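Local coordinates for protein type ii site-specific deoxyribonuclease (Klebsiella pneumoniae, PDB 6EKR) that probably cuts double-stranded DNA at a specific recognition sequence, as a Type IIP restriction endonuclease of the PD-(D/E)xK nuclease class, at residues 3-8 with 27-32; 35-40 with 123-127; 128-132 with 173-177; 137-141 with 194-198. The protein carries 2 engineered substitutions. All coordinates share one frame; numbering follows the deposited sequence.

Contact 1 (3-8 with 27-32)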
loop_
_atom_site.group_PDB
_atom_site.type_symbol
_atom_site.label_atom_id
_atom_site.label_comp_id
_atom_site.label_asym_id
_atom_site.label_seq_id
_atom_site.Cartn_x
_atom_site.Cartn_y
_atom_site.Cartn_z
ATOM N N ILE A 3 -21.554 14.012 -18.337
ATOM C CA ILE A 3 -21.412 15.443 -18.206
ATOM C C ILE A 3 -20.672 15.751 -16.916
ATOM O O ILE A 3 -20.017 16.789 -16.806
ATOM C CB ILE A 3 -22.808 16.116 -18.143
ATOM C CG1 ILE A 3 -23.677 15.708 -19.345
ATOM C CG2 ILE A 3 -22.686 17.636 -18.053
ATOM C CD1 ILE A 3 -24.360 14.342 -19.230
ATOM N N LEU A 4 -20.779 14.844 -15.945
ATOM C CA LEU A 4 -20.140 15.034 -14.648
ATOM C C LEU A 4 -18.613 14.968 -14.743
ATOM O O LEU A 4 -17.930 15.835 -14.193
ATOM C CB LEU A 4 -20.687 14.043 -13.616
ATOM C CG LEU A 4 -20.135 14.134 -12.189
ATOM C CD1 LEU A 4 -20.656 15.360 -11.443
ATOM C CD2 LEU A 4 -20.454 12.864 -11.447
ATOM N N LYS A 5 -18.100 13.955 -15.449
ATOM C CA LYS A 5 -16.661 13.797 -15.697
ATOM C C LYS A 5 -16.073 15.022 -16.401
ATOM O O LYS A 5 -15.094 15.613 -15.936
ATOM C CB LYS A 5 -16.378 12.542 -16.528
ATOM C CG LYS A 5 -14.926 12.055 -16.433
ATOM C CD LYS A 5 -14.438 11.404 -17.735
ATOM C CE LYS A 5 -12.898 11.283 -17.759
ATOM N NZ LYS A 5 -12.328 11.036 -19.122
ATOM N N GLU A 6 -16.684 15.394 -17.521
ATOM C CA GLU A 6 -16.296 16.578 -18.257
ATOM C C GLU A 6 -16.202 17.749 -17.280
ATOM O O GLU A 6 -15.203 18.472 -17.263
ATOM C CB GLU A 6 -17.300 16.847 -19.385
ATOM C CG GLU A 6 -17.120 18.169 -20.141
ATOM C CD GLU A 6 -18.429 18.690 -20.779
ATOM O OE1 GLU A 6 -19.534 18.445 -20.216
ATOM O OE2 GLU A 6 -18.349 19.354 -21.847
ATOM N N LYS A 7 -17.225 17.902 -16.441
ATOM C CA LYS A 7 -17.274 19.003 -15.478
ATOM C C LYS A 7 -16.179 18.954 -14.413
ATOM O O LYS A 7 -15.641 19.997 -14.044
ATOM C CB LYS A 7 -18.651 19.107 -14.842
ATOM C CG LYS A 7 -19.613 19.930 -15.659
ATOM C CD LYS A 7 -20.973 19.944 -15.016
ATOM C CE LYS A 7 -21.988 20.638 -15.893
ATOM N NZ LYS A 7 -23.332 20.638 -15.241
ATOM N N ILE A 8 -15.851 17.755 -13.933
ATOM C CA ILE A 8 -14.732 17.595 -13.013
ATOM C C ILE A 8 -13.414 17.952 -13.700
ATOM O O ILE A 8 -12.598 18.704 -13.145
ATOM C CB ILE A 8 -14.659 16.172 -12.402
ATOM C CG1 ILE A 8 -15.872 15.925 -11.513
ATOM C CG2 ILE A 8 -13.410 16.016 -11.534
ATOM C CD1 ILE A 8 -16.189 14.484 -11.293
ATOM N N GLN A 27 -19.701 24.024 -9.552
ATOM C CA GLN A 27 -20.485 23.514 -10.673
ATOM C C GLN A 27 -20.538 21.978 -10.723
ATOM O O GLN A 27 -21.505 21.399 -11.216
ATOM C CB GLN A 27 -19.905 24.052 -11.979
ATOM C CG GLN A 27 -20.926 24.310 -13.060
ATOM C CD GLN A 27 -21.468 25.721 -13.004
ATOM O OE1 GLN A 27 -20.734 26.685 -13.226
ATOM N NE2 GLN A 27 -22.764 25.852 -12.713
ATOM N N VAL A 28 -19.499 21.323 -10.216
ATOM C CA VAL A 28 -19.490 19.867 -10.111
ATOM C C VAL A 28 -20.432 19.413 -9.001
ATOM O O VAL A 28 -21.164 18.425 -9.154
ATOM C CB VAL A 28 -18.075 19.312 -9.865
ATOM C CG1 VAL A 28 -18.122 17.823 -9.539
ATOM C CG2 VAL A 28 -17.208 19.551 -11.071
ATOM N N ILE A 29 -20.418 20.145 -7.890
ATOM C CA ILE A 29 -21.323 19.842 -6.786
ATOM C C ILE A 29 -22.768 20.029 -7.225
ATOM O O ILE A 29 -23.584 19.113 -7.076
ATOM C CB ILE A 29 -21.020 20.661 -5.522
ATOM C CG1 ILE A 29 -19.571 20.438 -5.086
ATOM C CG2 ILE A 29 -21.934 20.206 -4.409
ATOM C CD1 ILE A 29 -18.984 21.545 -4.248
ATOM N N GLU A 30 -23.069 21.190 -7.799
ATOM C CA GLU A 30 -24.403 21.467 -8.302
ATOM C C GLU A 30 -24.926 20.293 -9.112
ATOM O O GLU A 30 -26.030 19.819 -8.887
ATOM C CB GLU A 30 -24.401 22.739 -9.144
ATOM C CG GLU A 30 -25.715 23.022 -9.853
ATOM C CD GLU A 30 -25.865 24.475 -10.258
ATOM O OE1 GLU A 30 -25.208 25.341 -9.640
ATOM O OE2 GLU A 30 -26.649 24.749 -11.191
ATOM N N HIS A 31 -24.096 19.805 -10.025
ATOM C CA HIS A 31 -24.516 18.812 -11.013
ATOM C C HIS A 31 -24.613 17.397 -10.467
ATOM O O HIS A 31 -25.470 16.629 -10.900
ATOM C CB HIS A 31 -23.586 18.845 -12.232
ATOM C CG HIS A 31 -23.961 17.877 -13.315
ATOM N ND1 HIS A 31 -24.806 18.210 -14.355
ATOM C CD2 HIS A 31 -23.601 16.587 -13.522
ATOM C CE1 HIS A 31 -24.947 17.169 -15.155
ATOM N NE2 HIS A 31 -24.232 16.168 -14.669
ATOM N N ALA A 32 -23.732 17.044 -9.539
ATOM C CA ALA A 32 -23.784 15.717 -8.932
ATOM C C ALA A 32 -25.031 15.591 -8.063
ATOM O O ALA A 32 -25.697 14.545 -8.070
ATOM C CB ALA A 32 -22.533 15.449 -8.118
#

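Contact 2 (35-40 with 123-127)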
loop_
_atom_site.group_PDB
_atom_site.type_symbol
_atom_site.label_atom_id
_atom_site.label_comp_id
_atom_site.label_asym_id
_atom_site.label_seq_id
_atom_site.Cartn_x
_atom_site.Cartn_y
_atom_site.Cartn_z
ATOM N N LEU A 35 -28.085 15.303 -10.216
ATOM C CA LEU A 35 -28.081 14.001 -10.876
ATOM C C LEU A 35 -28.737 12.942 -10.006
ATOM O O LEU A 35 -29.647 12.244 -10.458
ATOM C CB LEU A 35 -26.653 13.568 -11.237
ATOM C CG LEU A 35 -26.216 13.515 -12.706
ATOM C CD1 LEU A 35 -24.731 13.214 -12.786
ATOM C CD2 LEU A 35 -27.002 12.459 -13.457
ATOM N N LEU A 36 -28.262 12.835 -8.759
ATOM C CA LEU A 36 -28.771 11.869 -7.779
ATOM C C LEU A 36 -30.235 12.164 -7.485
ATOM O O LEU A 36 -31.059 11.252 -7.422
ATOM C CB LEU A 36 -27.949 11.911 -6.481
ATOM C CG LEU A 36 -26.430 11.661 -6.459
ATOM C CD1 LEU A 36 -25.827 12.077 -5.140
ATOM C CD2 LEU A 36 -26.109 10.211 -6.716
ATOM N N LYS A 37 -30.546 13.447 -7.331
ATOM C CA LYS A 37 -31.910 13.916 -7.132
ATOM C C LYS A 37 -32.899 13.464 -8.232
ATOM O O LYS A 37 -33.987 12.988 -7.920
ATOM C CB LYS A 37 -31.907 15.443 -6.966
ATOM C CG LYS A 37 -33.269 16.083 -6.774
ATOM C CD LYS A 37 -33.126 17.479 -6.195
ATOM C CE LYS A 37 -34.483 18.161 -6.046
ATOM N NZ LYS A 37 -34.921 18.824 -7.308
ATOM N N ASN A 38 -32.523 13.588 -9.500
ATOM C CA ASN A 38 -33.457 13.309 -10.598
ATOM C C ASN A 38 -33.459 11.873 -11.142
ATOM O O ASN A 38 -34.387 11.472 -11.865
ATOM C CB ASN A 38 -33.254 14.297 -11.745
ATOM C CG ASN A 38 -33.390 15.738 -11.302
ATOM O OD1 ASN A 38 -34.325 16.095 -10.589
ATOM N ND2 ASN A 38 -32.449 16.578 -11.723
ATOM N N ASN A 39 -32.437 11.097 -10.796
ATOM C CA ASN A 39 -32.316 9.747 -11.342
ATOM C C ASN A 39 -32.184 8.632 -10.313
ATOM O O ASN A 39 -32.558 7.491 -10.586
ATOM C CB ASN A 39 -31.148 9.681 -12.329
ATOM C CG ASN A 39 -31.151 10.834 -13.305
ATOM O OD1 ASN A 39 -32.042 10.953 -14.139
ATOM N ND2 ASN A 39 -30.165 11.700 -13.192
ATOM N N ALA A 40 -31.655 8.957 -9.136
ATOM C CA ALA A 40 -31.323 7.934 -8.152
ATOM C C ALA A 40 -32.428 7.665 -7.141
ATOM O O ALA A 40 -33.048 8.597 -6.617
ATOM C CB ALA A 40 -30.034 8.282 -7.441
ATOM N N ASP A 123 -20.231 5.646 -8.396
ATOM C CA ASP A 123 -20.581 4.268 -8.080
ATOM C C ASP A 123 -21.756 3.800 -8.931
ATOM O O ASP A 123 -21.845 2.621 -9.268
ATOM C CB ASP A 123 -20.917 4.115 -6.602
ATOM C CG ASP A 123 -19.820 4.625 -5.692
ATOM O OD1 ASP A 123 -18.626 4.353 -5.937
ATOM O OD2 ASP A 123 -20.164 5.297 -4.703
ATOM N N LEU A 124 -22.649 4.727 -9.280
ATOM C CA LEU A 124 -23.836 4.387 -10.047
ATOM C C LEU A 124 -23.611 4.472 -11.548
ATOM O O LEU A 124 -24.108 3.635 -12.289
ATOM C CB LEU A 124 -25.035 5.258 -9.650
ATOM C CG LEU A 124 -25.595 5.227 -8.223
ATOM C CD1 LEU A 124 -26.662 6.292 -8.074
ATOM C CD2 LEU A 124 -26.150 3.866 -7.820
ATOM N N TRP A 125 -22.872 5.479 -12.000
ATOM C CA TRP A 125 -22.707 5.692 -13.438
ATOM C C TRP A 125 -21.294 5.406 -13.938
ATOM O O TRP A 125 -20.972 5.641 -15.105
ATOM C CB TRP A 125 -23.224 7.072 -13.844
ATOM C CG TRP A 125 -24.713 7.147 -13.669
ATOM C CD1 TRP A 125 -25.655 6.512 -14.426
ATOM C CD2 TRP A 125 -25.433 7.866 -12.654
ATOM N NE1 TRP A 125 -26.914 6.801 -13.956
ATOM C CE2 TRP A 125 -26.805 7.627 -12.867
ATOM C CE3 TRP A 125 -25.052 8.686 -11.589
ATOM C CZ2 TRP A 125 -27.797 8.182 -12.058
ATOM C CZ3 TRP A 125 -26.041 9.242 -10.786
ATOM C CH2 TRP A 125 -27.395 8.988 -11.027
ATOM N N LYS A 126 -20.476 4.872 -13.030
ATOM C CA LYS A 126 -19.169 4.254 -13.316
ATOM C C LYS A 126 -18.433 4.805 -14.528
ATOM O O LYS A 126 -18.094 4.058 -15.452
ATOM C CB LYS A 126 -19.290 2.713 -13.379
ATOM C CG LYS A 126 -20.528 2.174 -14.126
ATOM C CD LYS A 126 -20.954 0.804 -13.597
ATOM N N SER A 127 -18.191 6.115 -14.520
ATOM C CA SER A 127 -17.474 6.759 -15.617
ATOM C C SER A 127 -16.411 7.725 -15.099
ATOM O O SER A 127 -16.733 8.784 -14.530
ATOM C CB SER A 127 -18.446 7.473 -16.567
ATOM O OG SER A 127 -17.772 7.938 -17.728
#

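Contact 3 (128-132 with 173-177)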
loop_
_atom_site.group_PDB
_atom_site.type_symbol
_atom_site.label_atom_id
_atom_site.label_comp_id
_atom_site.label_asym_id
_atom_site.label_seq_id
_atom_site.Cartn_x
_atom_site.Cartn_y
_atom_site.Cartn_z
ATOM N N GLY A 128 -15.148 7.347 -15.297
ATOM C CA GLY A 128 -14.017 8.153 -14.845
ATOM C C GLY A 128 -12.850 7.321 -14.352
ATOM O O GLY A 128 -12.909 6.090 -14.335
ATOM N N SER A 129 -11.792 8.007 -13.928
ATOM C CA SER A 129 -10.550 7.361 -13.506
ATOM C C SER A 129 -10.687 6.374 -12.341
ATOM O O SER A 129 -9.708 5.690 -12.007
ATOM C CB SER A 129 -9.495 8.420 -13.163
ATOM O OG SER A 129 -8.884 8.946 -14.332
ATOM N N ARG A 130 -11.876 6.305 -11.720
ATOM C CA ARG A 130 -12.095 5.464 -10.529
ATOM C C ARG A 130 -11.281 5.968 -9.331
ATOM O O ARG A 130 -11.452 5.515 -8.196
ATOM C CB ARG A 130 -11.502 4.075 -10.793
ATOM C CG ARG A 130 -11.798 2.918 -9.832
ATOM C CD ARG A 130 -11.316 1.578 -10.475
ATOM N NE ARG A 130 -10.163 1.761 -11.380
ATOM C CZ ARG A 130 -10.231 1.860 -12.713
ATOM N NH1 ARG A 130 -11.398 1.775 -13.343
ATOM N NH2 ARG A 130 -9.124 2.043 -13.426
ATOM N N LYS A 131 -10.450 6.970 -9.601
ATOM C CA LYS A 131 -9.752 7.715 -8.563
ATOM C C LYS A 131 -10.241 9.166 -8.545
ATOM O O LYS A 131 -9.764 9.982 -7.756
ATOM C CB LYS A 131 -8.240 7.670 -8.792
ATOM C CG LYS A 131 -7.794 8.279 -10.111
ATOM C CD LYS A 131 -6.284 8.205 -10.270
ATOM C CE LYS A 131 -5.836 8.821 -11.585
ATOM N NZ LYS A 131 -6.440 8.131 -12.758
ATOM N N THR A 132 -11.195 9.475 -9.420
ATOM C CA THR A 132 -11.762 10.824 -9.525
ATOM C C THR A 132 -12.471 11.381 -8.272
ATOM O O THR A 132 -12.381 12.581 -8.022
ATOM C CB THR A 132 -12.688 10.944 -10.755
ATOM O OG1 THR A 132 -12.177 10.130 -11.818
ATOM C CG2 THR A 132 -12.781 12.391 -11.227
ATOM N N PRO A 173 -1.864 3.558 -11.595
ATOM C CA PRO A 173 -2.646 4.669 -12.177
ATOM C C PRO A 173 -4.022 4.908 -11.526
ATOM O O PRO A 173 -4.590 5.983 -11.706
ATOM C CB PRO A 173 -2.819 4.249 -13.648
ATOM C CG PRO A 173 -1.663 3.342 -13.926
ATOM C CD PRO A 173 -1.399 2.612 -12.635
ATOM N N SER A 174 -4.545 3.922 -10.790
ATOM C CA SER A 174 -5.846 4.044 -10.103
ATOM C C SER A 174 -5.727 4.516 -8.647
ATOM O O SER A 174 -6.693 5.013 -8.067
ATOM C CB SER A 174 -6.625 2.722 -10.159
ATOM O OG SER A 174 -7.074 2.432 -11.471
ATOM N N SER A 175 -4.545 4.336 -8.061
ATOM C CA SER A 175 -4.264 4.812 -6.705
ATOM C C SER A 175 -3.187 5.914 -6.739
ATOM O O SER A 175 -1.982 5.629 -6.801
ATOM C CB SER A 175 -3.870 3.645 -5.783
ATOM O OG SER A 175 -3.954 4.009 -4.411
ATOM N N VAL A 176 -3.642 7.170 -6.712
ATOM C CA VAL A 176 -2.763 8.339 -6.835
ATOM C C VAL A 176 -2.787 9.240 -5.591
ATOM O O VAL A 176 -3.837 9.456 -4.972
ATOM C CB VAL A 176 -3.103 9.177 -8.096
ATOM C CG1 VAL A 176 -4.444 9.933 -7.914
ATOM C CG2 VAL A 176 -1.940 10.137 -8.456
ATOM N N SER A 177 -1.622 9.781 -5.250
ATOM C CA SER A 177 -1.472 10.541 -4.021
ATOM C C SER A 177 -1.942 12.001 -4.138
ATOM O O SER A 177 -1.473 12.769 -4.992
ATOM C CB SER A 177 -0.037 10.446 -3.521
ATOM O OG SER A 177 0.057 10.968 -2.213
#

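Contact 4 (137-141 with 194-198)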
loop_
_atom_site.group_PDB
_atom_site.type_symbol
_atom_site.label_atom_id
_atom_site.label_comp_id
_atom_site.label_asym_id
_atom_site.label_seq_id
_atom_site.Cartn_x
_atom_site.Cartn_y
_atom_site.Cartn_z
ATOM N N PHE A 137 -12.236 15.243 -3.872
ATOM C CA PHE A 137 -11.977 15.511 -2.463
ATOM C C PHE A 137 -10.834 16.515 -2.267
ATOM O O PHE A 137 -11.017 17.511 -1.582
ATOM C CB PHE A 137 -11.742 14.205 -1.691
ATOM C CG PHE A 137 -11.640 14.368 -0.175
ATOM C CD1 PHE A 137 -12.192 15.467 0.485
ATOM C CD2 PHE A 137 -11.006 13.393 0.587
ATOM C CE1 PHE A 137 -12.092 15.604 1.862
ATOM C CE2 PHE A 137 -10.904 13.517 1.974
ATOM C CZ PHE A 137 -11.454 14.623 2.614
ATOM N N GLU A 138 -9.678 16.280 -2.879
ATOM C CA GLU A 138 -8.574 17.235 -2.788
ATOM C C GLU A 138 -8.957 18.636 -3.300
ATOM O O GLU A 138 -8.764 19.639 -2.603
ATOM C CB GLU A 138 -7.350 16.727 -3.542
ATOM C CG GLU A 138 -6.272 17.793 -3.683
ATOM C CD GLU A 138 -5.042 17.329 -4.416
ATOM O OE1 GLU A 138 -5.184 16.646 -5.447
ATOM O OE2 GLU A 138 -3.927 17.668 -3.964
ATOM N N ILE A 139 -9.485 18.683 -4.524
ATOM C CA ILE A 139 -9.893 19.918 -5.197
ATOM C C ILE A 139 -10.862 20.749 -4.347
ATOM O O ILE A 139 -10.707 21.975 -4.208
ATOM C CB ILE A 139 -10.585 19.570 -6.529
ATOM C CG1 ILE A 139 -9.559 19.216 -7.591
ATOM C CG2 ILE A 139 -11.476 20.711 -7.032
ATOM C CD1 ILE A 139 -10.227 18.697 -8.834
ATOM N N PHE A 140 -11.862 20.060 -3.801
ATOM C CA PHE A 140 -12.867 20.665 -2.959
ATOM C C PHE A 140 -12.250 21.273 -1.721
ATOM O O PHE A 140 -12.512 22.432 -1.406
ATOM C CB PHE A 140 -13.888 19.625 -2.539
ATOM C CG PHE A 140 -14.927 20.152 -1.608
ATOM C CD1 PHE A 140 -15.905 21.034 -2.066
ATOM C CD2 PHE A 140 -14.932 19.769 -0.269
ATOM C CE1 PHE A 140 -16.870 21.524 -1.210
ATOM C CE2 PHE A 140 -15.897 20.257 0.598
ATOM C CZ PHE A 140 -16.872 21.132 0.123
HETATM N N MSE A 141 -11.440 20.484 -1.017
HETATM C CA MSE A 141 -10.826 20.934 0.213
HETATM C C MSE A 141 -9.890 22.085 -0.065
HETATM O O MSE A 141 -9.837 23.042 0.700
HETATM C CB MSE A 141 -10.095 19.800 0.903
HETATM C CG MSE A 141 -11.029 18.804 1.559
HETATM SE SE MSE A 141 -12.499 19.620 2.592
HETATM C CE MSE A 141 -11.424 20.626 3.892
ATOM N N PRO A 194 -2.785 15.006 3.745
ATOM C CA PRO A 194 -3.078 13.845 2.930
ATOM C C PRO A 194 -4.574 13.587 2.911
ATOM O O PRO A 194 -5.194 13.429 3.964
ATOM C CB PRO A 194 -2.349 12.708 3.659
ATOM C CG PRO A 194 -1.478 13.360 4.677
ATOM C CD PRO A 194 -2.153 14.620 5.021
ATOM N N LEU A 195 -5.151 13.549 1.719
ATOM C CA LEU A 195 -6.576 13.334 1.577
ATOM C C LEU A 195 -6.823 11.951 1.029
ATOM O O LEU A 195 -6.133 11.530 0.101
ATOM C CB LEU A 195 -7.172 14.395 0.661
ATOM C CG LEU A 195 -6.961 15.786 1.255
ATOM C CD1 LEU A 195 -6.123 16.661 0.342
ATOM C CD2 LEU A 195 -8.277 16.425 1.602
ATOM N N LYS A 196 -7.777 11.247 1.642
ATOM C CA LYS A 196 -8.232 9.928 1.226
ATOM C C LYS A 196 -9.670 9.760 1.692
ATOM O O LYS A 196 -9.985 10.095 2.827
ATOM C CB LYS A 196 -7.401 8.829 1.883
ATOM C CG LYS A 196 -5.938 8.804 1.515
ATOM C CD LYS A 196 -5.171 7.823 2.398
ATOM C CE LYS A 196 -3.730 8.264 2.543
ATOM N NZ LYS A 196 -3.251 8.822 1.240
ATOM N N ILE A 197 -10.529 9.224 0.826
ATOM C CA ILE A 197 -11.916 8.954 1.187
ATOM C C ILE A 197 -11.925 7.910 2.306
ATOM O O ILE A 197 -12.510 8.138 3.372
ATOM C CB ILE A 197 -12.786 8.484 -0.026
ATOM C CG1 ILE A 197 -12.623 9.412 -1.238
ATOM C CG2 ILE A 197 -14.269 8.377 0.357
ATOM C CD1 ILE A 197 -13.077 10.830 -1.030
ATOM N N THR A 198 -11.282 6.772 2.051
ATOM C CA THR A 198 -10.991 5.775 3.082
ATOM C C THR A 198 -9.519 5.390 2.928
ATOM O O THR A 198 -8.946 5.548 1.842
ATOM C CB THR A 198 -11.909 4.541 3.008
ATOM O OG1 THR A 198 -11.855 3.975 1.697
ATOM C CG2 THR A 198 -13.340 4.912 3.311
#

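Contact 1 (3-8 with 27-32)
Ile3 opens the contact by laying CB and CG2 beside the His31 ring, with CG2 3.7 Å from CE1. Next to it, Leu4 swings CG anti to its backbone N (chi1 -179°). This carries CD1 across to the edge of the same imidazole, near the ring plane and 3.8 Å from His31 CD2. That methyl also rests on Ala32 CB (3.8 Å) and on Val28 CG1 (4.0 Å), and Leu4 also meets Cys121 and Phe122 of helix 101-125. Lys7 then reaches over with an extended chain, and its NZ stops 3.0 Å from His31 ND1; both residues are partly exposed, and their side chains cross at about a right angle. Lys7 O lies 3.4 Å from Val28 CG2. Ile8 finishes the row, its CG1 3.5 Å from Val28 CG1, again crossing at about a right angle. His31 is thus lined by three residues of segment 3-8, while Val28 meets both Leu4 and Ile8. The axes of the two segments approach to 9.4 Å and run at 167°, which is an antiparallel helical hairpin: helix 3-16 packs against helix 22-39, apolar toward helix 101-125, with Lys7 and His31 at the more exposed border.

Contact 2 (35-40 with 123-127)
The C-terminal ends of two helices meet here: Trp125, closing helix 101-125, pushes its indole against Leu35, Leu36 and Asn39 in the last turn of helix 22-39. With CG anti to its own carbonyl carbon (chi1 -67°), the tryptophan sends the six-membered part of its ring foremost. Leu35 CD2 sits over one face, offset toward the rim and 4.3 Å from Trp125 CH2. The opposite face is backed by CB of the preceding Leu124, also near the rim. Asn39 comes in obliquely, its CB 3.7 Å from Trp125 CZ2. Leu36 CD2 is shared between two partners, 4.2 Å from Trp125 CZ3 and the same distance from Leu124 CD1. Leu124 CD1 in turn touches Ala40 CB at 4.0 Å, where the chain leaves the helix. Phe59 of strand 53-61 touches Leu36, Ala40 and Leu124, while Phe61 meets the indole with its plane inclined by about 55°. The Asn39 amide turns back on its own helix, ND2 making a weak hydrogen bond of 2.8 Å to Leu35 O. No hydrogen bond spans the two segments, so what joins the helix ends is dispersion and shape: a partly exposed indole between leucine carbons, with the asparagine contributing CB across the contact while its ND2 leans weakly on Leu35 O of its own helix.

Contact 3 (128-132 with 173-177)
Torsions in Arg130 and Lys131 send two neighbouring side chains to different parts of segment 173-177. Arg130, on a left-handed backbone, carries CG trans to its N and then bends at chi3 (30°), which turns the guanidinium edge toward Ser174. Lys131 tucks CG between its backbone N and carbonyl carbon (chi1 61°), runs straight to CE and kinks at the last bond, bringing NZ back to Pro173. The arginine grips one atom side-on: NE and NH2 both donate to Ser174 OG, at 3.2 Å and 2.9 Å. The oxygen lies practically in the guanidinium plane, and the NH2 bond is the straighter, with 155° at its hydrogen. Two donors on one hydroxyl oxygen would tend to limit the rotation of the serine hydroxyl and hold the guanidinium edge toward it. The lysine works by its length. Its CB passes close to Ser174 O, its CD lies 3.5 Å from Val176 CG1, and NZ makes a weak hydrogen bond of 3.0 Å to Pro173 O. Behind the serine, Asp172 OD1 accepts the Ser174 N-H and, weakly, that of Ser175. Lys131 O also accepts a hydrogen bond from Thr135 OG1 in the first turn of helix 132-148. This is a polar surface contact between two connections of the fold: the linker from helix 101-125 to helix 132-148, and the one leading from helix 159-171 to strand 179-183 of the mixed sheet.

Contact 4 (137-141 with 194-198)
Phe137 offers one ring face to Leu195, whose CD2 stands over the centre of the ring, 3.8 Å from the centroid and 12° off the normal, a clear CH-pi contact. It joins helix 132-148 to the chain that follows strand 190-194 in the mixed sheet, consistent with the core of a PD-(D/E)xK nuclease, close to the centre of the chain. Leu195 is wedged across the helix. Besides the ring, its CD2 meets CG of Met141 (a selenomethionine) at 3.6 Å, and its other branch, CD1, lies 4.0 Å from Glu138 CA. Met141 then bends its chain, and the selenium end leads away from Leu195; the residue packs on Met286, Phe289 and Leu290 of helix 286-298. CG anti to the backbone N (chi1 -173°) points the Phe137 ring at segment 194-198, and Ile197 slides past it in the opposite direction, setting CD1 3.7 Å from Phe137 CD2. Val115 of helix 101-125 touches both Phe137 and Ile197. The segment's backbone is held by hydrogen bonds of Leu195 to Thr178 and of Lys196 to Ala227. The Lys196 side chain starts away from the helix; the backbone instead brings Lys196 O to the phenyl edge, near the ring plane and 3.6 Å from Phe137 CE2.

Contact 4 is the buried one, about 4 Å from the chain's centre to its own, and it is largely apolar. Contacts 1 and 2 are partly buried helix-helix contacts that share helix 22-39; they touch where Leu4 CB meets Leu35 CD1. Contact 3 lies at the surface and is the one whose segments are joined by clear side-chain hydrogen bonds. Contact 1 also reaches contacts 3 and 4: Ile8 packs on Thr132, at the end of 128-132, and Ile29 on Phe140, within 137-141. Contacts 3 and 4 alternate along the chain, their centres 12 Å apart; both tie the region around helix 132-148 to chain bordering the mixed sheet, by polar grip outside and by rings and methyls within.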